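Local atomic coordinates of oxidoreductase, Gfo/Idh/MocA family (Vibrio cholerae, PDB entry 1XEA), a protein that probably works as an NAD(P)-dependent oxidoreductase of the Gfo/Idh/MocA family, binding its nucleotide through a Rossmann-fold domain. Residues A[73-77]-A[92-98]; A[80-84]-A[106-110]; A[103-107]-A[292-297]. All blocks are in the same frame, centred on the assembly; numbering follows the deposited sequence.

The three contacts illustrate how a Rossmann domain is assembled and then joined to the rest of the chain. Contact 1 ties the start of helix 76-85 to the loop leaving strand 90-93, and contact 2 packs the same helix along helix 100-112. Their segments alternate in sequence, as in successive beta-alpha units. Contact 3 comes after contact 1 along the chain and shares Leu106 and Tyr107 with contact 2; it brings in the last helix, 286-311, from 185 residues away. Centres lie about 11 to 12 Å apart. Leu96 is a common hub, packing on Leu106, Tyr107 and Cys103, so the three contacts adjoin one another through this side chain.

Contact 1 (A[73-77]-A[92-98]); sequences TDVHS and VDKPLAA
His76 and Val92 meet ring to methyl, and the imidazole is the tightly packed heart of this contact. Val92 CG1 sits over the centre of one face, 3.8 Å from the ring centroid and 10° off its normal, a CH-pi contact. The opposite face lies against Thr73 CA, nearer the rim, so the imidazole is sandwiched between the strand and its own turn. With CG anti to the carbonyl carbon (chi1 -66°), the ring reaches the loop after the strand, where the carbonyl oxygens of Pro95 and Leu96 lie obliquely beside it. Thr73, towards the partly exposed side, makes a looser van der Waals touch through its methyl, while OG1 turns to a weak hydrogen bond with Asp166. Its CG2 meets Pro95 CG at 3.7 Å, the two side chains crossing at about a right angle, and also rests on the backbone where Ala97 joins Ala98. Ala98, likewise partly exposed, marks the more open end. The peptide bond before Pro95 is cis, and Asp93-Lys94-Pro95 probably corresponds to the EKP motif of this family, consistent with a place beside the nucleotide site. Around the contact, Ile69 of strand 66-69 touches both His76 and Val92, while the Val92 backbone pairs with strand 117-120. Helix 100-112 covers Leu96 and supplies Glu102 as hydrogen-bond partner to Ser77 OG, and helix 160-175 closes over Lys94 and Pro95.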
ATOM      1  N   THR A  73      -0.070  30.649  24.073  1.00 57.96           N
ATOM      2  CA  THR A  73       1.290  31.085  23.830  1.00 59.67           C
ATOM      3  C   THR A  73       1.593  32.451  24.446  1.00 61.33           C
ATOM      4  O   THR A  73       2.699  32.682  24.938  1.00 62.28           O
ATOM      5  CB  THR A  73       1.592  31.146  22.317  1.00 59.67           C
ATOM      6  OG1 THR A  73       1.109  29.957  21.675  1.00 59.04           O
ATOM      7  CG2 THR A  73       3.085  31.265  22.084  1.00 59.58           C
ATOM      8  N   ASP A  74       0.603  33.341  24.432  1.00 62.73           N
ATOM      9  CA  ASP A  74       0.756  34.709  24.948  1.00 63.54           C
ATOM     10  C   ASP A  74       0.831  34.819  26.463  1.00 62.85           C
ATOM     11  O   ASP A  74       0.890  35.918  27.014  1.00 63.09           O
ATOM     12  CB  ASP A  74      -0.388  35.597  24.426  1.00 65.69           C
ATOM     13  CG  ASP A  74      -1.765  35.097  24.845  1.00 68.32           C
ATOM     14  OD1 ASP A  74      -2.114  35.217  26.039  1.00 69.13           O
ATOM     15  OD2 ASP A  74      -2.504  34.577  23.975  1.00 71.11           O
ATOM     16  N   VAL A  75       0.842  33.678  27.136  1.00 62.56           N
ATOM     17  CA  VAL A  75       0.894  33.673  28.585  1.00 61.98           C
ATOM     18  C   VAL A  75       2.082  32.855  29.054  1.00 61.74           C
ATOM     19  O   VAL A  75       2.376  32.803  30.247  1.00 62.04           O
ATOM     20  CB  VAL A  75      -0.373  33.050  29.166  1.00 61.91           C
ATOM     21  CG1 VAL A  75      -0.453  33.325  30.639  1.00 63.16           C
ATOM     22  CG2 VAL A  75      -1.585  33.584  28.442  1.00 61.64           C
ATOM     23  N   HIS A  76       2.770  32.216  28.114  1.00 60.92           N
ATOM     24  CA  HIS A  76       3.915  31.395  28.474  1.00 60.97           C
ATOM     25  C   HIS A  76       4.963  32.179  29.262  1.00 60.44           C
ATOM     26  O   HIS A  76       5.256  31.841  30.408  1.00 59.13           O
ATOM     27  CB  HIS A  76       4.572  30.785  27.228  1.00 61.47           C
ATOM     28  CG  HIS A  76       3.713  29.800  26.496  1.00 61.01           C
ATOM     29  ND1 HIS A  76       2.752  29.032  27.118  1.00 60.79           N
ATOM     30  CD2 HIS A  76       3.713  29.420  25.195  1.00 60.56           C
ATOM     31  CE1 HIS A  76       2.196  28.224  26.232  1.00 59.74           C
ATOM     32  NE2 HIS A  76       2.762  28.439  25.058  1.00 59.58           N
ATOM     33  N   SER A  77       5.525  33.222  28.652  1.00 60.70           N
ATOM     34  CA  SER A  77       6.558  34.028  29.310  1.00 60.54           C
ATOM     35  C   SER A  77       6.229  34.348  30.755  1.00 60.00           C
ATOM     36  O   SER A  77       7.053  34.159  31.650  1.00 60.56           O
ATOM     37  CB  SER A  77       6.793  35.338  28.557  1.00 60.40           C
ATOM     38  OG  SER A  77       7.527  35.106  27.371  1.00 60.96           O
ATOM     39  N   VAL A  92       7.104  23.722  29.205  1.00 43.68           N
ATOM     40  CA  VAL A  92       6.191  24.529  28.409  1.00 44.19           C
ATOM     41  C   VAL A  92       5.975  23.856  27.071  1.00 45.79           C
ATOM     42  O   VAL A  92       6.926  23.466  26.405  1.00 45.67           O
ATOM     43  CB  VAL A  92       6.741  25.955  28.161  1.00 43.42           C
ATOM     44  CG1 VAL A  92       5.764  26.748  27.303  1.00 40.98           C
ATOM     45  CG2 VAL A  92       6.959  26.665  29.489  1.00 43.66           C
ATOM     46  N   ASP A  93       4.716  23.718  26.679  1.00 48.61           N
ATOM     47  CA  ASP A  93       4.394  23.088  25.412  1.00 51.18           C
ATOM     48  C   ASP A  93       4.730  24.039  24.274  1.00 50.62           C
ATOM     49  O   ASP A  93       4.427  25.226  24.341  1.00 51.39           O
ATOM     50  CB  ASP A  93       2.913  22.709  25.379  1.00 55.12           C
ATOM     51  CG  ASP A  93       2.537  21.946  24.128  1.00 61.98           C
ATOM     52  OD1 ASP A  93       3.273  20.990  23.771  1.00 64.27           O
ATOM     53  OD2 ASP A  93       1.498  22.285  23.506  1.00 66.39           O
ATOM     54  N   LYS A  94       5.371  23.509  23.237  1.00 50.61           N
ATOM     55  CA  LYS A  94       5.758  24.302  22.076  1.00 50.70           C
ATOM     56  C   LYS A  94       4.550  25.064  21.542  1.00 50.52           C
ATOM     57  O   LYS A  94       3.442  24.543  21.531  1.00 50.69           O
ATOM     58  CB  LYS A  94       6.327  23.391  20.989  1.00 50.97           C
ATOM     59  CG  LYS A  94       5.311  22.449  20.373  1.00 53.16           C
ATOM     60  CD  LYS A  94       4.506  23.143  19.284  1.00 56.20           C
ATOM     61  CE  LYS A  94       3.116  22.538  19.139  1.00 57.45           C
ATOM     62  NZ  LYS A  94       2.371  23.198  18.036  1.00 58.06           N
ATOM     63  N   PRO A  95       4.754  26.311  21.089  1.00 50.62           N
ATOM     64  CA  PRO A  95       6.052  26.993  21.102  1.00 51.16           C
ATOM     65  C   PRO A  95       6.343  27.639  22.461  1.00 52.17           C
ATOM     66  O   PRO A  95       5.423  27.896  23.243  1.00 52.53           O
ATOM     67  CB  PRO A  95       5.894  28.019  19.987  1.00 50.41           C
ATOM     68  CG  PRO A  95       4.461  28.421  20.137  1.00 49.78           C
ATOM     69  CD  PRO A  95       3.758  27.097  20.340  1.00 49.54           C
ATOM     70  N   LEU A  96       7.619  27.900  22.741  1.00 52.21           N
ATOM     71  CA  LEU A  96       8.012  28.519  24.008  1.00 52.01           C
ATOM     72  C   LEU A  96       7.433  29.926  24.099  1.00 52.42           C
ATOM     73  O   LEU A  96       6.982  30.367  25.159  1.00 50.38           O
ATOM     74  CB  LEU A  96       9.539  28.594  24.120  1.00 51.18           C
ATOM     75  CG  LEU A  96      10.145  29.321  25.335  1.00 50.85           C
ATOM     76  CD1 LEU A  96       9.680  28.679  26.633  1.00 49.66           C
ATOM     77  CD2 LEU A  96      11.664  29.269  25.236  1.00 50.01           C
ATOM     78  N   ALA A  97       7.442  30.622  22.972  1.00 52.49           N
ATOM     79  CA  ALA A  97       6.925  31.969  22.923  1.00 54.59           C
ATOM     80  C   ALA A  97       6.788  32.391  21.472  1.00 56.24           C
ATOM     81  O   ALA A  97       7.400  31.795  20.584  1.00 56.51           O
ATOM     82  CB  ALA A  97       7.855  32.919  23.665  1.00 55.48           C
ATOM     83  N   ALA A  98       5.990  33.430  21.247  1.00 57.77           N
ATOM     84  CA  ALA A  98       5.734  33.951  19.912  1.00 58.45           C
ATOM     85  C   ALA A  98       6.920  34.669  19.287  1.00 59.35           C
ATOM     86  O   ALA A  98       6.847  35.104  18.140  1.00 59.51           O
ATOM     87  CB  ALA A  98       4.532  34.876  19.952  1.00 59.75           C
TER

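Contact 2 (A[80-84]-A[106-110]); sequences AAFFL and LYELA
Leu84 and Ala80, both pressed against helix 100-112, are joined within their own helix by the backbone bond from Leu84 N to Ala80 O, 2.8 Å long. This bond sets them one turn apart on the same flank. The partner helix repeats the pattern with Ala110 N bonded to Leu106 O at 2.9 Å, and the two short segments run nearly parallel, 7° apart with axes 9.9 Å from each other. The side chains that meet between them are all apolar, with alanines set against the ends of leucines. Leu106 reaches across with its CD2 branch, which touches Ala80 CB at 3.6 Å and also lies near the backbone N and CB of Ala81. One turn further along, Leu109 CD2 also reaches Ala81 CB, at 3.6 Å; CG anti to the backbone N (chi1 171°) carries this branch over to the neighbouring helix. Leu84 answers in the reverse direction. Its CD2 meets Ala110 CB at 3.9 Å, and its CD1 rests on Leu106 O at 3.7 Å, a carbonyl already engaged by Ala110 N. Leu84 also touches Thr90 of strand 90-93, and Leu106 touches Leu117 of strand 117-120, so the buried side of the pair faces the sheet. Two neighbouring, parallel helices laid on one face of a parallel sheet by successive beta-alpha-beta crossovers are characteristic of the Rossmann fold.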
ATOM      1  N   ALA A  80       5.969  30.979  32.790  1.00 51.86           N
ATOM      2  CA  ALA A  80       7.311  30.412  32.774  1.00 52.23           C
ATOM      3  C   ALA A  80       8.239  31.156  33.727  1.00 52.85           C
ATOM      4  O   ALA A  80       8.743  30.582  34.696  1.00 52.71           O
ATOM      5  CB  ALA A  80       7.875  30.456  31.357  1.00 52.68           C
ATOM      6  N   ALA A  81       8.473  32.432  33.434  1.00 53.30           N
ATOM      7  CA  ALA A  81       9.341  33.268  34.255  1.00 53.88           C
ATOM      8  C   ALA A  81       8.998  33.128  35.733  1.00 54.99           C
ATOM      9  O   ALA A  81       9.881  32.936  36.573  1.00 54.39           O
ATOM     10  CB  ALA A  81       9.218  34.724  33.830  1.00 52.86           C
ATOM     11  N   PHE A  82       7.708  33.209  36.045  1.00 56.42           N
ATOM     12  CA  PHE A  82       7.249  33.105  37.426  1.00 57.55           C
ATOM     13  C   PHE A  82       7.846  31.929  38.190  1.00 57.64           C
ATOM     14  O   PHE A  82       8.476  32.109  39.236  1.00 58.19           O
ATOM     15  CB  PHE A  82       5.727  33.006  37.483  1.00 58.32           C
ATOM     16  CG  PHE A  82       5.180  32.975  38.879  1.00 60.27           C
ATOM     17  CD1 PHE A  82       5.387  34.049  39.743  1.00 61.43           C
ATOM     18  CD2 PHE A  82       4.452  31.882  39.330  1.00 60.73           C
ATOM     19  CE1 PHE A  82       4.867  34.039  41.037  1.00 61.13           C
ATOM     20  CE2 PHE A  82       3.927  31.861  40.622  1.00 62.39           C
ATOM     21  CZ  PHE A  82       4.136  32.942  41.479  1.00 61.85           C
ATOM     22  N   PHE A  83       7.653  30.724  37.672  1.00 56.80           N
ATOM     23  CA  PHE A  83       8.181  29.554  38.353  1.00 56.52           C
ATOM     24  C   PHE A  83       9.674  29.400  38.150  1.00 57.71           C
ATOM     25  O   PHE A  83      10.353  28.773  38.962  1.00 58.27           O
ATOM     26  CB  PHE A  83       7.457  28.297  37.890  1.00 53.21           C
ATOM     27  CG  PHE A  83       5.978  28.357  38.091  1.00 49.45           C
ATOM     28  CD1 PHE A  83       5.158  28.931  37.128  1.00 47.08           C
ATOM     29  CD2 PHE A  83       5.402  27.862  39.254  1.00 47.34           C
ATOM     30  CE1 PHE A  83       3.785  29.009  37.319  1.00 45.65           C
ATOM     31  CE2 PHE A  83       4.031  27.934  39.456  1.00 45.68           C
ATOM     32  CZ  PHE A  83       3.220  28.508  38.487  1.00 45.10           C
ATOM     33  N   LEU A  84      10.189  29.970  37.066  1.00 58.41           N
ATOM     34  CA  LEU A  84      11.616  29.883  36.809  1.00 59.69           C
ATOM     35  C   LEU A  84      12.368  30.666  37.873  1.00 61.07           C
ATOM     36  O   LEU A  84      13.447  30.255  38.313  1.00 60.95           O
ATOM     37  CB  LEU A  84      11.948  30.428  35.425  1.00 58.16           C
ATOM     38  CG  LEU A  84      11.645  29.457  34.292  1.00 57.85           C
ATOM     39  CD1 LEU A  84      11.976  30.132  32.977  1.00 58.58           C
ATOM     40  CD2 LEU A  84      12.470  28.188  34.461  1.00 57.12           C
ATOM     41  N   LEU A 106      13.687  33.981  28.522  1.00 52.38           N
ATOM     42  CA  LEU A 106      13.335  32.852  29.369  1.00 51.30           C
ATOM     43  C   LEU A 106      14.498  31.886  29.624  1.00 52.15           C
ATOM     44  O   LEU A 106      14.659  31.380  30.743  1.00 52.27           O
ATOM     45  CB  LEU A 106      12.140  32.101  28.773  1.00 49.93           C
ATOM     46  CG  LEU A 106      10.816  32.855  28.869  1.00 50.36           C
ATOM     47  CD1 LEU A 106       9.761  32.199  28.001  1.00 50.53           C
ATOM     48  CD2 LEU A 106      10.374  32.899  30.322  1.00 49.77           C
ATOM     49  N   TYR A 107      15.313  31.613  28.609  1.00 51.66           N
ATOM     50  CA  TYR A 107      16.436  30.710  28.830  1.00 53.27           C
ATOM     51  C   TYR A 107      17.551  31.379  29.592  1.00 54.24           C
ATOM     52  O   TYR A 107      18.198  30.749  30.429  1.00 53.76           O
ATOM     53  CB  TYR A 107      16.974  30.127  27.521  1.00 53.67           C
ATOM     54  CG  TYR A 107      16.326  28.809  27.192  1.00 54.13           C
ATOM     55  CD1 TYR A 107      15.442  28.698  26.122  1.00 54.16           C
ATOM     56  CD2 TYR A 107      16.523  27.693  28.008  1.00 53.87           C
ATOM     57  CE1 TYR A 107      14.759  27.517  25.873  1.00 54.18           C
ATOM     58  CE2 TYR A 107      15.845  26.502  27.771  1.00 54.85           C
ATOM     59  CZ  TYR A 107      14.960  26.425  26.701  1.00 55.23           C
ATOM     60  OH  TYR A 107      14.240  25.275  26.476  1.00 56.14           O
ATOM     61  N   GLU A 108      17.787  32.655  29.302  1.00 56.19           N
ATOM     62  CA  GLU A 108      18.819  33.395  30.016  1.00 56.84           C
ATOM     63  C   GLU A 108      18.407  33.386  31.484  1.00 55.70           C
ATOM     64  O   GLU A 108      19.214  33.085  32.356  1.00 56.09           O
ATOM     65  CB  GLU A 108      18.920  34.832  29.487  1.00 58.47           C
ATOM     66  CG  GLU A 108      20.149  35.090  28.604  1.00 63.41           C
ATOM     67  CD  GLU A 108      20.212  36.514  28.047  1.00 67.29           C
ATOM     68  OE1 GLU A 108      20.051  37.480  28.829  1.00 70.67           O
ATOM     69  OE2 GLU A 108      20.436  36.676  26.823  1.00 69.45           O
ATOM     70  N   LEU A 109      17.134  33.678  31.739  1.00 55.94           N
ATOM     71  CA  LEU A 109      16.579  33.703  33.088  1.00 55.88           C
ATOM     72  C   LEU A 109      16.744  32.372  33.803  1.00 56.43           C
ATOM     73  O   LEU A 109      17.196  32.323  34.946  1.00 55.10           O
ATOM     74  CB  LEU A 109      15.092  34.061  33.025  1.00 55.72           C
ATOM     75  CG  LEU A 109      14.270  33.923  34.319  1.00 57.72           C
ATOM     76  CD1 LEU A 109      14.834  34.812  35.416  1.00 58.35           C
ATOM     77  CD2 LEU A 109      12.819  34.299  34.044  1.00 58.81           C
ATOM     78  N   ALA A 110      16.356  31.295  33.128  1.00 59.69           N
ATOM     79  CA  ALA A 110      16.447  29.948  33.690  1.00 61.36           C
ATOM     80  C   ALA A 110      17.886  29.575  34.049  1.00 62.82           C
ATOM     81  O   ALA A 110      18.114  28.840  35.005  1.00 61.70           O
ATOM     82  CB  ALA A 110      15.873  28.942  32.701  1.00 61.11           C
TER

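Contact 3 (A[103-107]-A[292-297]); sequences CENLY and NLASHQ
Glu104 and Gln297 link the two segments by a hydrogen bond, from Gln297 NE2 to Glu104 OE2 at 2.8 Å. It is appreciably bent, with an N-H...O angle of 136°. The carboxylate and amide planes stand 76° apart, and the nitrogen approaches OE2 on its anti side. Both chains are extended beyond CG, which lets them bridge the gap at the partly exposed margin. Further in, Leu293 CD2 packs on Tyr107 CD1 at 3.7 Å, the two side chains lying alongside with their ends pointing opposite ways, and the same methyl lies near Glu104 CA. Cys103 SG approaches the His296 ring obliquely, 3.9 Å from its centroid, a sulfur-aromatic contact.

A second layer fixes these groups. His296 ND1 donates a nearly straight bond to Asn292 O one turn earlier; that oxygen also accepts His296 N, so two donors from a single residue grip it. The other ring nitrogen, NE2, is hydrogen-bonded to the backbone N of Leu96, which holds the imidazole at both ends. Tyr107 OH lies beside the Asn292 amide, but its hydrogen-bond partner is Leu117 O, and Asn292 OD1 is bonded to Arg124. The segments run antiparallel at 162°, their axes 10.4 Å apart. Helix 286-311 thus packs along helix 100-112 of the Rossmann domain, with Val119 of strand 117-120 touching Tyr107, Asn292 and His296, while Ser295 links the same helix to Asp173 of helix 160-175.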
ATOM      1  N   CYS A 103      12.079  33.923  23.981  1.00 58.20           N
ATOM      2  CA  CYS A 103      12.731  32.634  24.151  1.00 57.75           C
ATOM      3  C   CYS A 103      14.097  32.846  24.762  1.00 55.97           C
ATOM      4  O   CYS A 103      14.442  32.222  25.762  1.00 54.61           O
ATOM      5  CB  CYS A 103      12.875  31.922  22.802  1.00 59.08           C
ATOM      6  SG  CYS A 103      11.332  31.183  22.168  1.00 60.59           S
ATOM      7  N   GLU A 104      14.881  33.729  24.156  1.00 55.37           N
ATOM      8  CA  GLU A 104      16.213  34.001  24.668  1.00 55.37           C
ATOM      9  C   GLU A 104      16.131  34.479  26.117  1.00 54.27           C
ATOM     10  O   GLU A 104      16.904  34.023  26.962  1.00 53.45           O
ATOM     11  CB  GLU A 104      16.906  35.031  23.777  1.00 57.10           C
ATOM     12  CG  GLU A 104      16.992  34.587  22.322  1.00 61.35           C
ATOM     13  CD  GLU A 104      17.527  35.681  21.419  1.00 64.31           C
ATOM     14  OE1 GLU A 104      17.003  36.815  21.494  1.00 67.11           O
ATOM     15  OE2 GLU A 104      18.459  35.413  20.627  1.00 65.09           O
ATOM     16  N   ASN A 105      15.183  35.373  26.408  1.00 54.22           N
ATOM     17  CA  ASN A 105      15.004  35.886  27.774  1.00 53.87           C
ATOM     18  C   ASN A 105      14.763  34.730  28.754  1.00 53.54           C
ATOM     19  O   ASN A 105      15.529  34.528  29.696  1.00 53.01           O
ATOM     20  CB  ASN A 105      13.817  36.863  27.852  1.00 54.30           C
ATOM     21  CG  ASN A 105      14.117  38.218  27.214  1.00 55.63           C
ATOM     22  OD1 ASN A 105      15.163  38.822  27.471  1.00 55.84           O
ATOM     23  ND2 ASN A 105      13.191  38.707  26.393  1.00 54.89           N
ATOM     24  N   LEU A 106      13.687  33.981  28.522  1.00 52.38           N
ATOM     25  CA  LEU A 106      13.335  32.852  29.369  1.00 51.30           C
ATOM     26  C   LEU A 106      14.498  31.886  29.624  1.00 52.15           C
ATOM     27  O   LEU A 106      14.659  31.380  30.743  1.00 52.27           O
ATOM     28  CB  LEU A 106      12.140  32.101  28.773  1.00 49.93           C
ATOM     29  CG  LEU A 106      10.816  32.855  28.869  1.00 50.36           C
ATOM     30  CD1 LEU A 106       9.761  32.199  28.001  1.00 50.53           C
ATOM     31  CD2 LEU A 106      10.374  32.899  30.322  1.00 49.77           C
ATOM     32  N   TYR A 107      15.313  31.613  28.609  1.00 51.66           N
ATOM     33  CA  TYR A 107      16.436  30.710  28.830  1.00 53.27           C
ATOM     34  C   TYR A 107      17.551  31.379  29.592  1.00 54.24           C
ATOM     35  O   TYR A 107      18.198  30.749  30.429  1.00 53.76           O
ATOM     36  CB  TYR A 107      16.974  30.127  27.521  1.00 53.67           C
ATOM     37  CG  TYR A 107      16.326  28.809  27.192  1.00 54.13           C
ATOM     38  CD1 TYR A 107      15.442  28.698  26.122  1.00 54.16           C
ATOM     39  CD2 TYR A 107      16.523  27.693  28.008  1.00 53.87           C
ATOM     40  CE1 TYR A 107      14.759  27.517  25.873  1.00 54.18           C
ATOM     41  CE2 TYR A 107      15.845  26.502  27.771  1.00 54.85           C
ATOM     42  CZ  TYR A 107      14.960  26.425  26.701  1.00 55.23           C
ATOM     43  OH  TYR A 107      14.240  25.275  26.476  1.00 56.14           O
ATOM     44  N   ASN A 292      16.604  24.038  21.114  1.00 40.86           N
ATOM     45  CA  ASN A 292      15.355  24.742  21.381  1.00 42.89           C
ATOM     46  C   ASN A 292      15.470  26.199  20.906  1.00 43.42           C
ATOM     47  O   ASN A 292      14.659  26.675  20.107  1.00 42.92           O
ATOM     48  CB  ASN A 292      15.018  24.666  22.869  1.00 42.55           C
ATOM     49  CG  ASN A 292      14.668  23.265  23.293  1.00 43.97           C
ATOM     50  OD1 ASN A 292      13.783  22.645  22.721  1.00 47.09           O
ATOM     51  ND2 ASN A 292      15.362  22.753  24.280  1.00 45.90           N
ATOM     52  N   LEU A 293      16.493  26.899  21.386  1.00 41.27           N
ATOM     53  CA  LEU A 293      16.705  28.273  20.986  1.00 39.27           C
ATOM     54  C   LEU A 293      16.782  28.368  19.485  1.00 38.14           C
ATOM     55  O   LEU A 293      16.033  29.108  18.855  1.00 38.93           O
ATOM     56  CB  LEU A 293      17.997  28.801  21.584  1.00 40.76           C
ATOM     57  CG  LEU A 293      17.833  29.119  23.064  1.00 42.71           C
ATOM     58  CD1 LEU A 293      19.196  29.293  23.709  1.00 43.39           C
ATOM     59  CD2 LEU A 293      16.984  30.370  23.221  1.00 40.84           C
ATOM     60  N   ALA A 294      17.695  27.605  18.908  1.00 37.23           N
ATOM     61  CA  ALA A 294      17.883  27.625  17.470  1.00 37.39           C
ATOM     62  C   ALA A 294      16.573  27.483  16.685  1.00 38.57           C
ATOM     63  O   ALA A 294      16.306  28.261  15.760  1.00 39.18           O
ATOM     64  CB  ALA A 294      18.860  26.530  17.067  1.00 37.14           C
ATOM     65  N   SER A 295      15.754  26.498  17.044  1.00 37.96           N
ATOM     66  CA  SER A 295      14.492  26.294  16.333  1.00 39.02           C
ATOM     67  C   SER A 295      13.541  27.487  16.440  1.00 39.10           C
ATOM     68  O   SER A 295      12.837  27.823  15.479  1.00 38.10           O
ATOM     69  CB  SER A 295      13.799  25.020  16.824  1.00 39.12           C
ATOM     70  OG  SER A 295      14.615  23.897  16.552  1.00 38.45           O
ATOM     71  N   HIS A 296      13.511  28.122  17.605  1.00 38.98           N
ATOM     72  CA  HIS A 296      12.663  29.281  17.758  1.00 39.51           C
ATOM     73  C   HIS A 296      13.328  30.475  17.091  1.00 39.41           C
ATOM     74  O   HIS A 296      12.650  31.332  16.538  1.00 38.90           O
ATOM     75  CB  HIS A 296      12.382  29.578  19.231  1.00 40.28           C
ATOM     76  CG  HIS A 296      11.486  28.575  19.886  1.00 41.79           C
ATOM     77  ND1 HIS A 296      11.949  27.375  20.379  1.00 43.79           N
ATOM     78  CD2 HIS A 296      10.152  28.587  20.113  1.00 41.39           C
ATOM     79  CE1 HIS A 296      10.938  26.692  20.885  1.00 43.90           C
ATOM     80  NE2 HIS A 296       9.836  27.405  20.737  1.00 42.26           N
ATOM     81  N   GLN A 297      14.650  30.536  17.118  1.00 39.69           N
ATOM     82  CA  GLN A 297      15.308  31.660  16.481  1.00 44.21           C
ATOM     83  C   GLN A 297      15.108  31.546  14.975  1.00 45.67           C
ATOM     84  O   GLN A 297      14.902  32.548  14.290  1.00 46.31           O
ATOM     85  CB  GLN A 297      16.797  31.687  16.844  1.00 47.06           C
ATOM     86  CG  GLN A 297      17.044  31.939  18.341  1.00 50.68           C
ATOM     87  CD  GLN A 297      18.521  31.889  18.732  1.00 51.75           C
ATOM     88  OE1 GLN A 297      19.264  30.996  18.312  1.00 51.67           O
ATOM     89  NE2 GLN A 297      18.944  32.838  19.559  1.00 52.34           N
TER